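Local coordinates for probable branched-chain amino acid ABC transporter, amino acid binding protein (Thermus thermophilus, PDB 3LKB) that probably binds branched-chain amino acids such as valine, captured here in its pocket, and delivers them to an ABC transporter for uptake, at residues Ala147-Pro152 with Val202-Val207; Phe255-Glu260 with Arg357-Lys362. The protein carries 2 engineered substitutions. All blocks are in the same frame, centred on the assembly; numbering follows the deposited sequence.

Contact 1: Ala147-Pro152 with Val202-Val207; sequences ALVVHP and VVHQNV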
loop_
_atom_site.group_PDB
_atom_site.type_symbol
_atom_site.label_atom_id
_atom_site.label_comp_id
_atom_site.label_asym_id
_atom_site.label_seq_id
_atom_site.Cartn_x
_atom_site.Cartn_y
_atom_site.Cartn_z
ATOM N N ALA A 147 9.479 -24.817 -15.014
ATOM C CA ALA A 147 8.740 -23.749 -15.630
ATOM C C ALA A 147 9.117 -22.472 -14.887
ATOM O O ALA A 147 9.361 -22.486 -13.671
ATOM C CB ALA A 147 7.288 -24.013 -15.494
ATOM N N LEU A 148 9.193 -21.372 -15.608
ATOM C CA LEU A 148 9.417 -20.107 -14.985
ATOM C C LEU A 148 8.107 -19.345 -15.003
ATOM O O LEU A 148 7.411 -19.331 -16.024
ATOM C CB LEU A 148 10.506 -19.321 -15.721
ATOM C CG LEU A 148 11.906 -19.953 -15.924
ATOM C CD1 LEU A 148 12.882 -18.918 -16.553
ATOM C CD2 LEU A 148 12.514 -20.554 -14.655
ATOM N N VAL A 149 7.776 -18.718 -13.867
ATOM C CA VAL A 149 6.663 -17.780 -13.760
ATOM C C VAL A 149 7.138 -16.427 -13.205
ATOM O O VAL A 149 7.691 -16.353 -12.131
ATOM C CB VAL A 149 5.511 -18.355 -12.869
ATOM C CG1 VAL A 149 4.481 -17.282 -12.538
ATOM C CG2 VAL A 149 4.834 -19.485 -13.568
ATOM N N VAL A 150 6.781 -15.357 -13.887
ATOM C CA VAL A 150 7.515 -14.139 -13.876
ATOM C C VAL A 150 6.563 -12.953 -13.941
ATOM O O VAL A 150 5.491 -13.010 -14.572
ATOM C CB VAL A 150 8.420 -14.208 -15.073
ATOM C CG1 VAL A 150 8.284 -13.051 -16.002
ATOM C CG2 VAL A 150 9.799 -14.528 -14.670
ATOM N N HIS A 151 6.920 -11.894 -13.228
ATOM C CA HIS A 151 6.113 -10.706 -13.194
ATOM C C HIS A 151 6.173 -10.074 -14.584
ATOM O O HIS A 151 7.232 -10.138 -15.274
ATOM C CB HIS A 151 6.705 -9.767 -12.150
ATOM C CG HIS A 151 5.886 -8.548 -11.892
ATOM N ND1 HIS A 151 6.084 -7.364 -12.575
ATOM C CD2 HIS A 151 4.842 -8.335 -11.047
ATOM C CE1 HIS A 151 5.206 -6.471 -12.144
ATOM N NE2 HIS A 151 4.445 -7.035 -11.218
ATOM N N PRO A 152 5.053 -9.443 -15.012
ATOM C CA PRO A 152 5.018 -8.923 -16.392
ATOM C C PRO A 152 5.711 -7.586 -16.437
ATOM O O PRO A 152 5.063 -6.577 -16.426
ATOM C CB PRO A 152 3.515 -8.748 -16.673
ATOM C CG PRO A 152 2.790 -9.373 -15.411
ATOM C CD PRO A 152 3.782 -9.152 -14.319
ATOM N N VAL A 202 8.582 -25.321 -10.333
ATOM C CA VAL A 202 8.278 -23.998 -10.819
ATOM C C VAL A 202 9.152 -22.966 -10.105
ATOM O O VAL A 202 9.155 -22.881 -8.873
ATOM C CB VAL A 202 6.798 -23.642 -10.572
ATOM C CG1 VAL A 202 6.464 -22.353 -11.223
ATOM C CG2 VAL A 202 5.946 -24.701 -11.093
ATOM N N VAL A 203 9.888 -22.189 -10.883
ATOM C CA VAL A 203 10.700 -21.132 -10.307
ATOM C C VAL A 203 10.002 -19.813 -10.530
ATOM O O VAL A 203 9.646 -19.502 -11.658
ATOM C CB VAL A 203 12.069 -21.082 -10.969
ATOM C CG1 VAL A 203 12.848 -19.839 -10.521
ATOM C CG2 VAL A 203 12.811 -22.352 -10.645
ATOM N N HIS A 204 9.839 -19.033 -9.461
ATOM C CA HIS A 204 9.147 -17.726 -9.551
ATOM C C HIS A 204 10.071 -16.520 -9.489
ATOM O O HIS A 204 10.969 -16.456 -8.662
ATOM C CB HIS A 204 8.182 -17.591 -8.382
ATOM C CG HIS A 204 6.976 -18.474 -8.473
ATOM N ND1 HIS A 204 6.975 -19.793 -8.047
ATOM C CD2 HIS A 204 5.726 -18.231 -8.939
ATOM C CE1 HIS A 204 5.771 -20.307 -8.208
ATOM N NE2 HIS A 204 4.995 -19.382 -8.749
ATOM N N GLN A 205 9.810 -15.526 -10.327
ATOM C CA GLN A 205 10.410 -14.205 -10.158
ATOM C C GLN A 205 9.293 -13.196 -10.049
ATOM O O GLN A 205 8.725 -12.739 -11.041
ATOM C CB GLN A 205 11.305 -13.869 -11.350
ATOM C CG GLN A 205 11.697 -12.398 -11.477
ATOM C CD GLN A 205 12.740 -11.899 -10.424
ATOM O OE1 GLN A 205 12.950 -12.512 -9.379
ATOM N NE2 GLN A 205 13.364 -10.755 -10.710
ATOM N N ASN A 206 8.991 -12.780 -8.840
ATOM C CA ASN A 206 7.807 -11.977 -8.645
ATOM C C ASN A 206 7.846 -11.333 -7.273
ATOM O O ASN A 206 8.822 -11.534 -6.536
ATOM C CB ASN A 206 6.621 -12.932 -8.745
ATOM C CG ASN A 206 5.442 -12.333 -9.480
ATOM O OD1 ASN A 206 5.197 -11.133 -9.379
ATOM N ND2 ASN A 206 4.710 -13.165 -10.232
ATOM N N VAL A 207 6.819 -10.556 -6.925
ATOM C CA VAL A 207 6.606 -10.190 -5.540
ATOM C C VAL A 207 5.725 -11.284 -4.985
ATOM O O VAL A 207 5.297 -12.163 -5.739
ATOM C CB VAL A 207 5.946 -8.809 -5.311
ATOM C CG1 VAL A 207 7.013 -7.672 -5.376
ATOM C CG2 VAL A 207 4.758 -8.586 -6.288
#
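Val149 O accepts a 2.9 Å hydrogen bond from Gln205 N, one rung of the parallel ladder that pairs two neighbouring strands in the sheet of one lobe of this periplasmic binding protein. Val149 N in turn gives its hydrogen to Val203 O, at 168°, and the same pattern runs from the Val203 amide to Ala147 O and from the His151 amide to Gln205 O. CA-H groups of Val202 and His204 supplement the N-H donors at the carbonyls of Ala147 and Val149.

On one face, under helices 188-196 and 208-220, Val149 spreads its two methyls: CG1, anti to the backbone N (chi1 169°), lies 3.9 Å from His204 CD2, while CG2 turns to Val202 CG1. The other face pairs Leu148 CD2 with Val203 CB and Val150 CG2 with Gln205 CB, the latter at 3.7 Å. The Gln205 chain then bends away, and its NE2 bonds to the carbonyl of Phe155, a residue of the valine pocket.

Past the strand ends His151 and Asn206 meet with ring and amide planes 83° apart. Ser153 holds ND1 of His151, and Asn206 OD1 lies at the ring edge, 3.3 Å from His151 CD2.

Contact 2: Phe255-Glu260 with Arg357-Lys362; sequences FYMAHE and RILEAK
Phe255-Glu260 runs as an irregular loop beside strand 357-362, its CA atoms more than 8 Å from those of the strand, and folds into a type I beta turn from Met257 to Glu260, closed by the Glu260 N bond to Met257 O. Side chains therefore bridge the gap. Arg357 grips the Glu260 carboxylate end-on in a bidentate salt bridge, which ties the turn-bearing loop after strand 250-253 to the neighbouring antiparallel strand of the same lobe's sheet: NH2 meets OE1 at 2.8 Å and NH1 meets OE2 at 2.9 Å, each through a syn lone pair, with the two flat groups only 12° from coplanar. Glu260 OE1 also accepts the amide of Met257, a 2.7 Å bond between Met257 N and that oxygen, so the carboxylate ties the turn to itself as well as to the strand.

The arginine chain bends at chi3 (-80°), which swings the guanidinium edge toward the loop. There NH2 makes a weak 3.3 Å hydrogen bond to Phe255 O, and a water accepts from Arg357 NE while donating to the same carbonyl. Salt bridge, weak bond and water all meet the guanidinium near its plane and together restrict how it can turn. An alanine in place of Glu260 would probably leave the Arg357 charge without its mate and the Met257 amide without its acceptor.

The loop links strand 250-253 to helix 263-274. Strand 357-362 pairs antiparallel with strands 250-253 and 365-368, while Met257 rests on Trp251 and Phe255 packs against helix 285-308.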
loop_
_atom_site.group_PDB
_atom_site.type_symbol
_atom_site.label_atom_id
_atom_site.label_comp_id
_atom_site.label_asym_id
_atom_site.label_seq_id
_atom_site.Cartn_x
_atom_site.Cartn_y
_atom_site.Cartn_z
ATOM N N PHE A 255 19.756 -11.986 2.457
ATOM C CA PHE A 255 19.449 -11.450 3.786
ATOM C C PHE A 255 19.415 -12.484 4.905
ATOM O O PHE A 255 19.212 -13.670 4.665
ATOM C CB PHE A 255 18.157 -10.604 3.760
ATOM C CG PHE A 255 18.294 -9.358 2.904
ATOM C CD1 PHE A 255 17.954 -9.390 1.538
ATOM C CD2 PHE A 255 18.864 -8.179 3.437
ATOM C CE1 PHE A 255 18.155 -8.258 0.729
ATOM C CE2 PHE A 255 19.055 -7.023 2.634
ATOM C CZ PHE A 255 18.702 -7.063 1.286
ATOM N N TYR A 256 19.686 -12.013 6.125
ATOM C CA TYR A 256 19.387 -12.730 7.339
ATOM C C TYR A 256 17.876 -12.693 7.548
ATOM O O TYR A 256 17.189 -11.742 7.076
ATOM C CB TYR A 256 20.057 -12.007 8.517
ATOM C CG TYR A 256 21.527 -12.246 8.604
ATOM C CD1 TYR A 256 22.016 -13.528 8.851
ATOM C CD2 TYR A 256 22.442 -11.221 8.443
ATOM C CE1 TYR A 256 23.359 -13.782 8.937
ATOM C CE2 TYR A 256 23.831 -11.478 8.538
ATOM C CZ TYR A 256 24.258 -12.760 8.771
ATOM O OH TYR A 256 25.586 -13.094 8.871
ATOM N N MET A 257 17.368 -13.701 8.266
ATOM C CA MET A 257 15.975 -13.738 8.675
ATOM C C MET A 257 15.749 -13.034 9.988
ATOM O O MET A 257 16.679 -12.853 10.803
ATOM C CB MET A 257 15.496 -15.162 8.817
ATOM C CG MET A 257 15.724 -16.049 7.584
ATOM S SD MET A 257 14.758 -15.415 6.174
ATOM C CE MET A 257 15.518 -16.327 4.921
ATOM N N ALA A 258 14.488 -12.705 10.209
ATOM C CA ALA A 258 14.031 -12.048 11.414
ATOM C C ALA A 258 14.320 -12.876 12.683
ATOM O O ALA A 258 14.412 -12.310 13.787
ATOM C CB ALA A 258 12.542 -11.755 11.299
ATOM N N HIS A 259 14.509 -14.181 12.522
ATOM C CA HIS A 259 14.694 -15.032 13.671
ATOM C C HIS A 259 16.141 -15.344 13.921
ATOM O O HIS A 259 16.450 -16.036 14.870
ATOM C CB HIS A 259 13.860 -16.324 13.563
ATOM C CG HIS A 259 14.315 -17.253 12.480
ATOM N ND1 HIS A 259 13.772 -17.241 11.208
ATOM C CD2 HIS A 259 15.247 -18.241 12.482
ATOM C CE1 HIS A 259 14.357 -18.176 10.475
ATOM N NE2 HIS A 259 15.249 -18.798 11.223
ATOM N N GLU A 260 17.041 -14.849 13.091
ATOM C CA GLU A 260 18.474 -15.036 13.390
ATOM C C GLU A 260 19.076 -13.905 14.261
ATOM O O GLU A 260 18.495 -12.812 14.424
ATOM C CB GLU A 260 19.269 -15.258 12.101
ATOM C CG GLU A 260 18.865 -16.494 11.326
ATOM C CD GLU A 260 19.445 -16.525 9.910
ATOM O OE1 GLU A 260 18.908 -15.815 9.013
ATOM O OE2 GLU A 260 20.433 -17.295 9.688
ATOM N N ARG A 357 21.891 -17.497 0.203
ATOM C CA ARG A 357 21.583 -18.857 0.602
ATOM C C ARG A 357 20.241 -19.252 -0.002
ATOM O O ARG A 357 19.494 -18.401 -0.512
ATOM C CB ARG A 357 21.458 -18.974 2.148
ATOM C CG ARG A 357 22.596 -18.393 2.998
ATOM C CD ARG A 357 22.261 -18.509 4.457
ATOM N NE ARG A 357 21.346 -17.458 4.904
ATOM C CZ ARG A 357 20.914 -17.303 6.160
ATOM N NH1 ARG A 357 21.327 -18.155 7.109
ATOM N NH2 ARG A 357 20.060 -16.307 6.462
ATOM N N ILE A 358 19.961 -20.550 0.012
ATOM C CA ILE A 358 18.625 -21.034 -0.228
ATOM C C ILE A 358 17.994 -21.359 1.130
ATOM O O ILE A 358 18.603 -22.023 1.988
ATOM C CB ILE A 358 18.639 -22.298 -1.122
ATOM C CG1 ILE A 358 19.496 -22.106 -2.396
ATOM C CG2 ILE A 358 17.242 -22.867 -1.404
ATOM C CD1 ILE A 358 19.130 -21.015 -3.219
ATOM N N LEU A 359 16.776 -20.868 1.340
ATOM C CA LEU A 359 16.040 -21.178 2.567
ATOM C C LEU A 359 14.776 -21.952 2.192
ATOM O O LEU A 359 14.269 -21.794 1.077
ATOM C CB LEU A 359 15.710 -19.914 3.371
ATOM C CG LEU A 359 16.968 -19.035 3.639
ATOM C CD1 LEU A 359 17.264 -17.949 2.631
ATOM C CD2 LEU A 359 17.006 -18.419 5.001
ATOM N N GLU A 360 14.295 -22.804 3.103
ATOM C CA GLU A 360 13.100 -23.569 2.883
ATOM C C GLU A 360 12.071 -23.168 3.919
ATOM O O GLU A 360 12.404 -23.072 5.113
ATOM C CB GLU A 360 13.388 -25.066 3.015
ATOM C CG GLU A 360 12.095 -25.902 2.816
ATOM C CD GLU A 360 12.273 -27.408 2.864
ATOM O OE1 GLU A 360 13.380 -27.932 3.130
ATOM O OE2 GLU A 360 11.269 -28.097 2.649
ATOM N N ALA A 361 10.836 -22.949 3.486
ATOM C CA ALA A 361 9.727 -22.629 4.411
ATOM C C ALA A 361 9.322 -23.896 5.192
ATOM O O ALA A 361 8.913 -24.914 4.573
ATOM C CB ALA A 361 8.518 -22.107 3.620
ATOM N N LYS A 362 9.477 -23.857 6.527
ATOM C CA LYS A 362 9.102 -25.020 7.381
ATOM C C LYS A 362 8.283 -24.569 8.585
ATOM O O LYS A 362 8.719 -23.719 9.345
ATOM C CB LYS A 362 10.317 -25.798 7.854
ATOM C CG LYS A 362 11.471 -25.844 6.892
ATOM C CD LYS A 362 11.938 -27.248 6.591
ATOM C CE LYS A 362 13.234 -27.546 7.257
ATOM N NZ LYS A 362 14.178 -28.180 6.287
HETATM O O HOH W 1 20.371 -15.661 3.207
#

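In the fold
Both contacts reach the same mixed sheet, their centres about 20 Å apart and their nearest atoms about 10 Å apart. Contact 1 joins two adjacent parallel strands directly, through backbone rungs and mostly apolar side chains, and every residue that touches is buried. Contact 2 lies toward the antiparallel side of that sheet and joins one of its strands to a loop; the backbones stay apart, so charge, a water and side-chain reach do the joining, and Tyr256 and Glu260 remain partly exposed. Strands 226-229 and 250-253 separate strand 201-205 of contact 1 from strand 357-362 of contact 2. Contact 1 lies closer to the bound valine, about 6 Å from the Gln205 side chain, against about 10 Å from that of Phe255.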